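Local coordinates for ABC transporter, solute-binding protein (Staphylococcus aureus, PDB 6LKJ) that binds a hexose 6-phosphate in its cleft, probably as the extracellular receptor of an ABC importer, at residues G58-T63 and G217-K222; L96-V101 and Y188-R193; T211-D216 and I273-K278. One frame throughout, in Å; residues are numbered along the deposited sequence.

How the contacts relate
Contacts 1 and 2 are wholly buried, whereas contact 3 is only partly so, since Pro274 and Leu275 are partly exposed. Strand 213-221 serves contact 1 with its later half and contact 3 with its start, together with the residues just before it; its sheet neighbour, strand 93-105, carries contact 2. All three touch the bound sugar phosphate, yet their chemistry differs. Contact 1 is a backbone hydrogen bond beside a sugar hydroxyl, contact 2 lays a tyrosine and a methionine against the sugar, and contact 3 couples a loop bridge to the polar residues that hold two hydroxyls. Contacts 2 and 3 have centres about 11 Å apart; each lies about 18 Å from contact 1.

Contact 1 of 3, residues G58-T63 and G217-K222; sequences GVLSET and GIALVK. With BGP (6-O-phosphono-beta-D-galactopyranose), chain B.
Gly58 O takes two backbone N-H groups: Gly217 N across the contact at 3.1 Å, and Leu60 N within its own segment through a weak bond. The weak bond closes an inverse gamma turn centred on Val59, at the point where the chain leaves strand 54-56 for the short helix 60-63. Strand 213-221 pairs antiparallel with strand 54-56, and the Gly217 bond adds to the pairing as Gly57 and Gly58 lead off into the turn. The contact belongs to the type 2 periplasmic-binding-protein fold, and Gly58 lines its ligand cleft. Gly58 N points to the ligand and donates to BGP O3 over 2.8 Å, with an almost straight N-H...O angle of 166°. One residue thus joins the sugar by its N-H and the sheet by its carbonyl.

Leu60 supplies the apolar half. With CG anti to its own carbonyl carbon (chi1 -63°), the side chain swings Leu60 CD1 over the Gly217 peptide, 3.3 Å from Gly217 O; Gly217 has no side chain to obstruct this approach. Beyond the peptide, Leu60 CD1 also reaches Ala219 CB at 4.3 Å. Val92 and Phe55 touch Leu60 as well. At the start of the weakly bonded helical turn, Val59 O receives Glu62 N and Thr63 OG1 from opposite faces of its plane, Thr63 OG1 lying 2.7 Å from Val59 O.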
loop_
_atom_site.group_PDB
_atom_site.type_symbol
_atom_site.label_atom_id
_atom_site.label_comp_id
_atom_site.label_asym_id
_atom_site.label_seq_id
_atom_site.Cartn_x
_atom_site.Cartn_y
_atom_site.Cartn_z
ATOM N N GLY A 58 0.976 4.643 1.005
ATOM C CA GLY A 58 2.244 4.342 0.380
ATOM C C GLY A 58 3.344 4.090 1.397
ATOM O O GLY A 58 3.269 4.486 2.560
ATOM N N VAL A 59 4.388 3.402 0.940
ATOM C CA VAL A 59 5.537 3.119 1.792
ATOM C C VAL A 59 6.419 4.362 1.834
ATOM O O VAL A 59 7.514 4.391 1.261
ATOM C CB VAL A 59 6.302 1.872 1.304
ATOM C CG1 VAL A 59 5.540 0.614 1.695
ATOM C CG2 VAL A 59 6.497 1.906 -0.207
ATOM N N LEU A 60 5.941 5.397 2.532
ATOM C CA LEU A 60 6.580 6.708 2.471
ATOM C C LEU A 60 7.958 6.698 3.117
ATOM O O LEU A 60 8.874 7.383 2.645
ATOM C CB LEU A 60 5.688 7.755 3.137
ATOM C CG LEU A 60 4.331 7.995 2.478
ATOM C CD1 LEU A 60 3.550 9.055 3.238
ATOM C CD2 LEU A 60 4.512 8.387 1.021
ATOM N N SER A 61 8.129 5.933 4.197
ATOM C CA SER A 61 9.406 5.912 4.903
ATOM C C SER A 61 10.554 5.423 4.032
ATOM O O SER A 61 11.716 5.609 4.411
ATOM C CB SER A 61 9.302 5.036 6.154
ATOM O OG SER A 61 9.309 3.661 5.816
ATOM N N GLU A 62 10.265 4.823 2.877
ATOM C CA GLU A 62 11.297 4.260 2.024
ATOM C C GLU A 62 11.283 4.776 0.592
ATOM O O GLU A 62 12.259 4.547 -0.130
ATOM C CB GLU A 62 11.182 2.726 1.996
ATOM C CG GLU A 62 11.495 2.058 3.325
ATOM C CD GLU A 62 10.996 0.628 3.393
ATOM O OE1 GLU A 62 10.199 0.229 2.517
ATOM O OE2 GLU A 62 11.399 -0.100 4.325
ATOM N N THR A 63 10.222 5.464 0.152
ATOM C CA THR A 63 10.106 5.841 -1.253
ATOM C C THR A 63 9.854 7.333 -1.455
ATOM O O THR A 63 9.364 7.728 -2.517
ATOM C CB THR A 63 9.000 5.039 -1.948
ATOM O OG1 THR A 63 7.747 5.267 -1.290
ATOM C CG2 THR A 63 9.324 3.551 -1.933
ATOM N N GLY A 217 2.624 5.027 5.569
ATOM C CA GLY A 217 3.043 6.156 6.368
ATOM C C GLY A 217 2.179 7.383 6.131
ATOM O O GLY A 217 1.376 7.442 5.195
ATOM N N ILE A 218 2.359 8.362 7.019
ATOM C CA ILE A 218 1.721 9.671 6.929
ATOM C C ILE A 218 2.804 10.730 7.076
ATOM O O ILE A 218 3.696 10.600 7.921
ATOM C CB ILE A 218 0.630 9.860 8.007
ATOM C CG1 ILE A 218 -0.435 8.771 7.900
ATOM C CG2 ILE A 218 -0.018 11.233 7.887
ATOM C CD1 ILE A 218 -1.511 8.876 8.962
ATOM N N ALA A 219 2.728 11.779 6.258
ATOM C CA ALA A 219 3.727 12.837 6.278
ATOM C C ALA A 219 3.060 14.191 6.084
ATOM O O ALA A 219 2.035 14.304 5.406
ATOM C CB ALA A 219 4.794 12.623 5.196
ATOM N N LEU A 220 3.658 15.217 6.688
ATOM C CA LEU A 220 3.214 16.594 6.511
ATOM C C LEU A 220 3.916 17.203 5.303
ATOM O O LEU A 220 5.142 17.107 5.175
ATOM C CB LEU A 220 3.499 17.426 7.763
ATOM C CG LEU A 220 2.802 17.032 9.068
ATOM C CD1 LEU A 220 3.169 18.007 10.182
ATOM C CD2 LEU A 220 1.295 16.973 8.886
ATOM N N VAL A 221 3.140 17.830 4.426
ATOM C CA VAL A 221 3.656 18.394 3.184
ATOM C C VAL A 221 4.125 19.820 3.441
ATOM O O VAL A 221 3.401 20.625 4.040
ATOM C CB VAL A 221 2.587 18.357 2.079
ATOM C CG1 VAL A 221 3.085 19.059 0.825
ATOM C CG2 VAL A 221 2.191 16.920 1.774
ATOM N N LYS A 222 5.337 20.136 2.990
ATOM C CA LYS A 222 5.862 21.492 3.117
ATOM C C LYS A 222 5.176 22.396 2.102
ATOM O O LYS A 222 5.372 22.248 0.890
ATOM C CB LYS A 222 7.375 21.504 2.921
ATOM C CG LYS A 222 8.014 22.853 3.234
ATOM C CD LYS A 222 9.478 22.898 2.823
ATOM C CE LYS A 222 10.334 22.001 3.703
ATOM N NZ LYS A 222 11.732 21.901 3.197
HETATM C C1 BGP B . -0.459 -0.509 -1.365
HETATM C C2 BGP B . -0.065 0.387 -0.202
HETATM C C3 BGP B . -1.104 1.423 0.045
HETATM C C4 BGP B . -1.388 2.225 -1.194
HETATM C C5 BGP B . -1.772 1.313 -2.359
HETATM C C6 BGP B . -1.998 2.117 -3.598
HETATM O O1 BGP B . 0.525 -1.396 -1.618
HETATM O O2 BGP B . 0.102 -0.419 0.989
HETATM O O3 BGP B . -0.651 2.321 1.078
HETATM O O4 BGP B . -0.198 2.955 -1.533
HETATM O O5 BGP B . -0.727 0.307 -2.607
HETATM O O6 BGP B . -0.818 2.723 -3.984
HETATM P P BGP B . -0.265 2.480 -5.516
HETATM O O1P BGP B . 0.128 1.038 -5.699
HETATM O O2P BGP B . 0.940 3.364 -5.741
HETATM O O3P BGP B . -1.340 2.843 -6.505
#

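Contact 2 of 3, residues L96-V101 and Y188-R193; sequences LLMPTV and YEQDAR. With BGP (6-O-phosphono-beta-D-galactopyranose), chain B.
Met98 runs from the sugar, past the edge of Tyr188, to the start of helix 189-197. The motif is a strand-to-helix junction in a type 2 periplasmic-binding-protein fold: strand 184-188 pairs antiparallel with strand 93-105, and Tyr188, bridged to Thr100 as a non-hydrogen-bonded pair, is the N-cap residue of the helix. Met98 CB begins beside the ligand, close to BGP O2. Placed anti to the backbone N (chi1 -171°), Met98 CG continues past the sugar, 3.3 Å from BGP O2, and meets the ring obliquely, 3.7 Å from Tyr188 CD2. The chain then bends at chi2, setting Met98 SD 5.1 Å from the centroid of the Tyr188 ring and 82° off its normal, a Met-aromatic contact made at the edge. Met98 SD also accepts a weak bond from Gln190 N at 3.6 Å. A second bend at chi3 carries Met98 CE onto the aliphatic part of Gln190, 3.5 Å from Gln190 CG; the amide of that glutamine is held farther off, by Phe250 O.

Tyr188 itself has a partner on each face of its ring. Asp191 CB sits over one face toward its rim, and the sugar lies over the opposite face, with BGP C5 3.5 Å from Tyr188 CZ, the sugar-on-aromatic packing familiar from carbohydrate-binding proteins. On the far side of the strand, the Glu189 carboxylate lies against the Pro99 ring; Glu189 OE1 forms a salt bridge with Lys253 and OE2 a hydrogen bond with Tyr206. Val101 CG2 rests 4.2 Å from Ala192 CB. A first-turn helix N-H is turned back to the strand: Glu189 N donates to Pro99 O at 2.9 Å, with a bent N-H...O angle of 138°.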
loop_
_atom_site.group_PDB
_atom_site.type_symbol
_atom_site.label_atom_id
_atom_site.label_comp_id
_atom_site.label_asym_id
_atom_site.label_seq_id
_atom_site.Cartn_x
_atom_site.Cartn_y
_atom_site.Cartn_z
ATOM N N LEU A 96 -0.466 2.258 8.837
ATOM C CA LEU A 96 -1.122 0.966 8.706
ATOM C C LEU A 96 -0.119 -0.057 8.197
ATOM O O LEU A 96 0.896 0.287 7.586
ATOM C CB LEU A 96 -2.323 1.019 7.748
ATOM C CG LEU A 96 -3.645 1.628 8.220
ATOM C CD1 LEU A 96 -4.672 1.573 7.099
ATOM C CD2 LEU A 96 -4.167 0.917 9.459
ATOM N N LEU A 97 -0.420 -1.325 8.456
ATOM C CA LEU A 97 0.321 -2.444 7.890
ATOM C C LEU A 97 -0.515 -3.045 6.768
ATOM O O LEU A 97 -1.668 -3.431 6.987
ATOM C CB LEU A 97 0.636 -3.492 8.956
ATOM C CG LEU A 97 1.374 -2.969 10.190
ATOM C CD1 LEU A 97 1.458 -4.045 11.260
ATOM C CD2 LEU A 97 2.762 -2.469 9.812
ATOM N N MET A 98 0.059 -3.113 5.569
ATOM C CA MET A 98 -0.669 -3.554 4.381
ATOM C C MET A 98 0.091 -4.671 3.683
ATOM O O MET A 98 1.084 -4.407 2.982
ATOM C CB MET A 98 -0.905 -2.395 3.423
ATOM C CG MET A 98 -1.831 -2.749 2.277
ATOM S SD MET A 98 -3.539 -2.841 2.837
ATOM C CE MET A 98 -3.888 -1.102 3.092
ATOM N N PRO A 99 -0.337 -5.922 3.837
ATOM C CA PRO A 99 0.298 -7.010 3.084
ATOM C C PRO A 99 0.007 -6.875 1.597
ATOM O O PRO A 99 -1.130 -6.625 1.193
ATOM C CB PRO A 99 -0.341 -8.277 3.671
ATOM C CG PRO A 99 -0.951 -7.848 4.972
ATOM C CD PRO A 99 -1.354 -6.420 4.779
ATOM N N THR A 100 1.050 -7.018 0.785
ATOM C CA THR A 100 0.857 -7.209 -0.644
ATOM C C THR A 100 0.453 -8.655 -0.895
ATOM O O THR A 100 0.888 -9.570 -0.192
ATOM C CB THR A 100 2.128 -6.870 -1.421
ATOM O OG1 THR A 100 3.204 -7.696 -0.962
ATOM C CG2 THR A 100 2.500 -5.409 -1.223
ATOM N N VAL A 101 -0.409 -8.862 -1.891
ATOM C CA VAL A 101 -1.027 -10.164 -2.104
ATOM C C VAL A 101 -1.075 -10.495 -3.588
ATOM O O VAL A 101 -0.941 -9.627 -4.454
ATOM C CB VAL A 101 -2.458 -10.234 -1.522
ATOM C CG1 VAL A 101 -2.446 -10.042 -0.008
ATOM C CG2 VAL A 101 -3.348 -9.201 -2.195
ATOM N N TYR A 188 -2.883 -5.706 -3.375
ATOM C CA TYR A 188 -2.651 -5.587 -1.944
ATOM C C TYR A 188 -3.944 -5.907 -1.207
ATOM O O TYR A 188 -5.028 -5.963 -1.795
ATOM C CB TYR A 188 -2.101 -4.203 -1.561
ATOM C CG TYR A 188 -2.992 -3.023 -1.885
ATOM C CD1 TYR A 188 -3.039 -2.491 -3.167
ATOM C CD2 TYR A 188 -3.755 -2.416 -0.895
ATOM C CE1 TYR A 188 -3.839 -1.400 -3.459
ATOM C CE2 TYR A 188 -4.558 -1.327 -1.177
ATOM C CZ TYR A 188 -4.595 -0.822 -2.460
ATOM O OH TYR A 188 -5.393 0.262 -2.741
ATOM N N GLU A 189 -3.810 -6.113 0.105
ATOM C CA GLU A 189 -4.856 -6.777 0.880
ATOM C C GLU A 189 -6.174 -6.010 0.833
ATOM O O GLU A 189 -7.227 -6.587 0.537
ATOM C CB GLU A 189 -4.383 -6.956 2.322
ATOM C CG GLU A 189 -5.206 -7.937 3.130
ATOM C CD GLU A 189 -4.589 -8.222 4.482
ATOM O OE1 GLU A 189 -4.564 -7.303 5.326
ATOM O OE2 GLU A 189 -4.128 -9.362 4.698
ATOM N N GLN A 190 -6.136 -4.706 1.122
ATOM C CA GLN A 190 -7.371 -3.934 1.218
ATOM C C GLN A 190 -8.080 -3.842 -0.129
ATOM O O GLN A 190 -9.311 -3.918 -0.198
ATOM C CB GLN A 190 -7.078 -2.540 1.770
ATOM C CG GLN A 190 -7.163 -2.449 3.291
ATOM C CD GLN A 190 -8.454 -3.017 3.843
ATOM O OE1 GLN A 190 -9.543 -2.579 3.475
ATOM N NE2 GLN A 190 -8.339 -3.995 4.736
ATOM N N ASP A 191 -7.317 -3.683 -1.213
ATOM C CA ASP A 191 -7.919 -3.613 -2.542
ATOM C C ASP A 191 -8.550 -4.947 -2.926
ATOM O O ASP A 191 -9.638 -4.986 -3.514
ATOM C CB ASP A 191 -6.859 -3.191 -3.561
ATOM C CG ASP A 191 -7.402 -2.248 -4.620
ATOM O OD1 ASP A 191 -8.435 -1.594 -4.372
ATOM O OD2 ASP A 191 -6.764 -2.129 -5.687
ATOM N N ALA A 192 -7.886 -6.054 -2.582
ATOM C CA ALA A 192 -8.457 -7.375 -2.823
ATOM C C ALA A 192 -9.730 -7.584 -2.013
ATOM O O ALA A 192 -10.706 -8.153 -2.514
ATOM C CB ALA A 192 -7.433 -8.455 -2.480
ATOM N N ARG A 193 -9.733 -7.133 -0.756
ATOM C CA ARG A 193 -10.899 -7.318 0.098
ATOM C C ARG A 193 -12.096 -6.515 -0.397
ATOM O O ARG A 193 -13.241 -6.957 -0.244
ATOM C CB ARG A 193 -10.557 -6.935 1.537
ATOM C CG ARG A 193 -11.671 -7.198 2.529
ATOM C CD ARG A 193 -11.377 -6.537 3.860
ATOM N NE ARG A 193 -12.515 -6.606 4.772
ATOM C CZ ARG A 193 -13.479 -5.693 4.833
ATOM N NH1 ARG A 193 -13.447 -4.637 4.032
ATOM N NH2 ARG A 193 -14.477 -5.836 5.694
HETATM C C1 BGP B . -0.459 -0.509 -1.365
HETATM C C2 BGP B . -0.065 0.387 -0.202
HETATM C C3 BGP B . -1.104 1.423 0.045
HETATM C C4 BGP B . -1.388 2.225 -1.194
HETATM C C5 BGP B . -1.772 1.313 -2.359
HETATM C C6 BGP B . -1.998 2.117 -3.598
HETATM O O1 BGP B . 0.525 -1.396 -1.618
HETATM O O2 BGP B . 0.102 -0.419 0.989
HETATM O O3 BGP B . -0.651 2.321 1.078
HETATM O O4 BGP B . -0.198 2.955 -1.533
HETATM O O5 BGP B . -0.727 0.307 -2.607
HETATM O O6 BGP B . -0.818 2.723 -3.984
HETATM P P BGP B . -0.265 2.480 -5.516
HETATM O O1P BGP B . 0.128 1.038 -5.699
HETATM O O2P BGP B . 0.940 3.364 -5.741
HETATM O O3P BGP B . -1.340 2.843 -6.505
#

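Contact 3 of 3, residues T211-D216 and I273-K278; sequences TMLNVD and IPLIPK. With BGP (6-O-phosphono-beta-D-galactopyranose), chain B.
Thr211 spends both its backbone polar groups on the loop 273-278. Its N donates to Pro274 O over a short 2.6 Å, and its O accepts from Ile276 N at 3.0 Å. These two bonds flank Leu275 and make a single backbone bridge, Thr211 with Leu275; Leu275 CA adds a CA-H...O contact to Thr211 O. Pro274 is the centre of an inverse gamma turn, which bends the loop just before the bridge. A water extends the link, accepting from Leu213 N and donating to Ile276 O.

From here strand 213-221 runs alongside strand 93-105 into the ligand cleft of this type 2 periplasmic-binding-protein fold. Asp216 grips two neighbouring hydroxyls of the sugar: BGP O3 donates to Asp216 OD2 (2.6 Å) and BGP O2 to Asp216 OD1 (2.9 Å). BGP O2 in turn accepts from Asn214 ND2 at 3.1 Å along a nearly straight N-H...O line (171°). Gln142 NE2 bonds to Asn214 OD1, consistent with the amide's orientation, while Tyr9 gives Asp216 OD2 a second partner.

The apolar packing lies around the bridge. The Ile273 side chain crosses that of Thr211 at about a right angle, with Ile273 CG2 3.7 Å from Thr211 CB, and Leu275 CD2 sits on Leu213 CB. Met212 curls back (chi2 73°), bringing its CE to 3.8 Å from Ile276 CD1.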
loop_
_atom_site.group_PDB
_atom_site.type_symbol
_atom_site.label_atom_id
_atom_site.label_comp_id
_atom_site.label_asym_id
_atom_site.label_seq_id
_atom_site.Cartn_x
_atom_site.Cartn_y
_atom_site.Cartn_z
ATOM N N THR A 211 5.939 -12.987 1.671
ATOM C CA THR A 211 4.976 -11.919 1.440
ATOM C C THR A 211 5.558 -10.599 1.931
ATOM O O THR A 211 5.956 -10.486 3.095
ATOM C CB THR A 211 3.658 -12.215 2.154
ATOM O OG1 THR A 211 3.112 -13.450 1.668
ATOM C CG2 THR A 211 2.662 -11.091 1.928
ATOM N N MET A 212 5.603 -9.604 1.047
ATOM C CA MET A 212 6.073 -8.283 1.438
ATOM C C MET A 212 5.002 -7.568 2.254
ATOM O O MET A 212 3.831 -7.533 1.867
ATOM C CB MET A 212 6.433 -7.459 0.202
ATOM C CG MET A 212 6.795 -6.014 0.510
ATOM S SD MET A 212 8.411 -5.872 1.297
ATOM C CE MET A 212 9.434 -6.659 0.057
ATOM N N LEU A 213 5.405 -7.000 3.388
ATOM C CA LEU A 213 4.507 -6.251 4.258
ATOM C C LEU A 213 4.810 -4.766 4.123
ATOM O O LEU A 213 5.910 -4.320 4.467
ATOM C CB LEU A 213 4.648 -6.697 5.715
ATOM C CG LEU A 213 3.733 -5.969 6.703
ATOM C CD1 LEU A 213 2.271 -6.239 6.383
ATOM C CD2 LEU A 213 4.053 -6.366 8.137
ATOM N N ASN A 214 3.838 -4.007 3.621
ATOM C CA ASN A 214 3.988 -2.565 3.500
ATOM C C ASN A 214 3.715 -1.897 4.839
ATOM O O ASN A 214 2.711 -2.192 5.496
ATOM C CB ASN A 214 3.030 -2.005 2.447
ATOM C CG ASN A 214 3.301 -2.538 1.060
ATOM O OD1 ASN A 214 4.321 -3.182 0.812
ATOM N ND2 ASN A 214 2.384 -2.263 0.139
ATOM N N VAL A 215 4.602 -0.996 5.240
ATOM C CA VAL A 215 4.360 -0.103 6.367
ATOM C C VAL A 215 3.934 1.232 5.768
ATOM O O VAL A 215 4.773 2.048 5.375
ATOM C CB VAL A 215 5.589 0.039 7.268
ATOM C CG1 VAL A 215 5.259 0.908 8.475
ATOM C CG2 VAL A 215 6.078 -1.330 7.715
ATOM N N ASP A 216 2.624 1.446 5.675
ATOM C CA ASP A 216 2.102 2.696 5.143
ATOM C C ASP A 216 2.362 3.838 6.120
ATOM O O ASP A 216 2.325 3.662 7.340
ATOM C CB ASP A 216 0.605 2.571 4.866
ATOM C CG ASP A 216 0.290 1.531 3.806
ATOM O OD1 ASP A 216 1.231 0.902 3.272
ATOM O OD2 ASP A 216 -0.908 1.344 3.502
ATOM N N ILE A 273 1.036 -15.330 8.042
ATOM C CA ILE A 273 1.456 -14.869 6.722
ATOM C C ILE A 273 2.959 -15.080 6.604
ATOM O O ILE A 273 3.707 -14.616 7.471
ATOM C CB ILE A 273 1.098 -13.387 6.492
ATOM C CG1 ILE A 273 -0.421 -13.200 6.486
ATOM C CG2 ILE A 273 1.704 -12.887 5.191
ATOM C CD1 ILE A 273 -0.860 -11.750 6.522
ATOM N N PRO A 274 3.440 -15.770 5.571
ATOM C CA PRO A 274 4.891 -15.927 5.405
ATOM C C PRO A 274 5.556 -14.621 5.000
ATOM O O PRO A 274 5.850 -14.400 3.821
ATOM C CB PRO A 274 5.007 -16.989 4.306
ATOM C CG PRO A 274 3.738 -16.866 3.533
ATOM C CD PRO A 274 2.677 -16.457 4.515
ATOM N N LEU A 275 5.793 -13.747 5.974
ATOM C CA LEU A 275 6.391 -12.452 5.692
ATOM C C LEU A 275 7.856 -12.604 5.306
ATOM O O LEU A 275 8.567 -13.466 5.830
ATOM C CB LEU A 275 6.265 -11.536 6.909
ATOM C CG LEU A 275 4.850 -11.253 7.412
ATOM C CD1 LEU A 275 4.892 -10.603 8.785
ATOM C CD2 LEU A 275 4.104 -10.372 6.419
ATOM N N ILE A 276 8.307 -11.764 4.379
ATOM C CA ILE A 276 9.730 -11.676 4.066
ATOM C C ILE A 276 10.430 -11.059 5.268
ATOM O O ILE A 276 10.070 -9.947 5.683
ATOM C CB ILE A 276 9.991 -10.840 2.803
ATOM C CG1 ILE A 276 9.260 -11.426 1.598
ATOM C CG2 ILE A 276 11.485 -10.744 2.541
ATOM C CD1 ILE A 276 9.114 -10.451 0.463
ATOM N N PRO A 277 11.411 -11.730 5.869
ATOM C CA PRO A 277 12.129 -11.115 6.990
ATOM C C PRO A 277 12.940 -9.905 6.547
ATOM O O PRO A 277 13.407 -9.820 5.407
ATOM C CB PRO A 277 13.029 -12.247 7.503
ATOM C CG PRO A 277 13.127 -13.220 6.362
ATOM C CD PRO A 277 11.816 -13.129 5.641
ATOM N N LYS A 278 13.083 -8.950 7.470
ATOM C CA LYS A 278 13.850 -7.743 7.196
ATOM C C LYS A 278 15.266 -8.088 6.733
ATOM O O LYS A 278 15.812 -7.414 5.853
ATOM C CB LYS A 278 13.868 -6.849 8.452
ATOM C CG LYS A 278 12.484 -6.331 8.981
ATOM C CD LYS A 278 11.536 -7.416 9.535
ATOM C CE LYS A 278 12.232 -8.439 10.409
ATOM N NZ LYS A 278 11.370 -9.635 10.593
HETATM C C1 BGP B . -0.459 -0.509 -1.365
HETATM C C2 BGP B . -0.065 0.387 -0.202
HETATM C C3 BGP B . -1.104 1.423 0.045
HETATM C C4 BGP B . -1.388 2.225 -1.194
HETATM C C5 BGP B . -1.772 1.313 -2.359
HETATM C C6 BGP B . -1.998 2.117 -3.598
HETATM O O1 BGP B . 0.525 -1.396 -1.618
HETATM O O2 BGP B . 0.102 -0.419 0.989
HETATM O O3 BGP B . -0.651 2.321 1.078
HETATM O O4 BGP B . -0.198 2.955 -1.533
HETATM O O5 BGP B . -0.727 0.307 -2.607
HETATM O O6 BGP B . -0.818 2.723 -3.984
HETATM P P BGP B . -0.265 2.480 -5.516
HETATM O O1P BGP B . 0.128 1.038 -5.699
HETATM O O2P BGP B . 0.940 3.364 -5.741
HETATM O O3P BGP B . -1.340 2.843 -6.505
HETATM O O HOH W 1 8.005 -7.697 4.502
#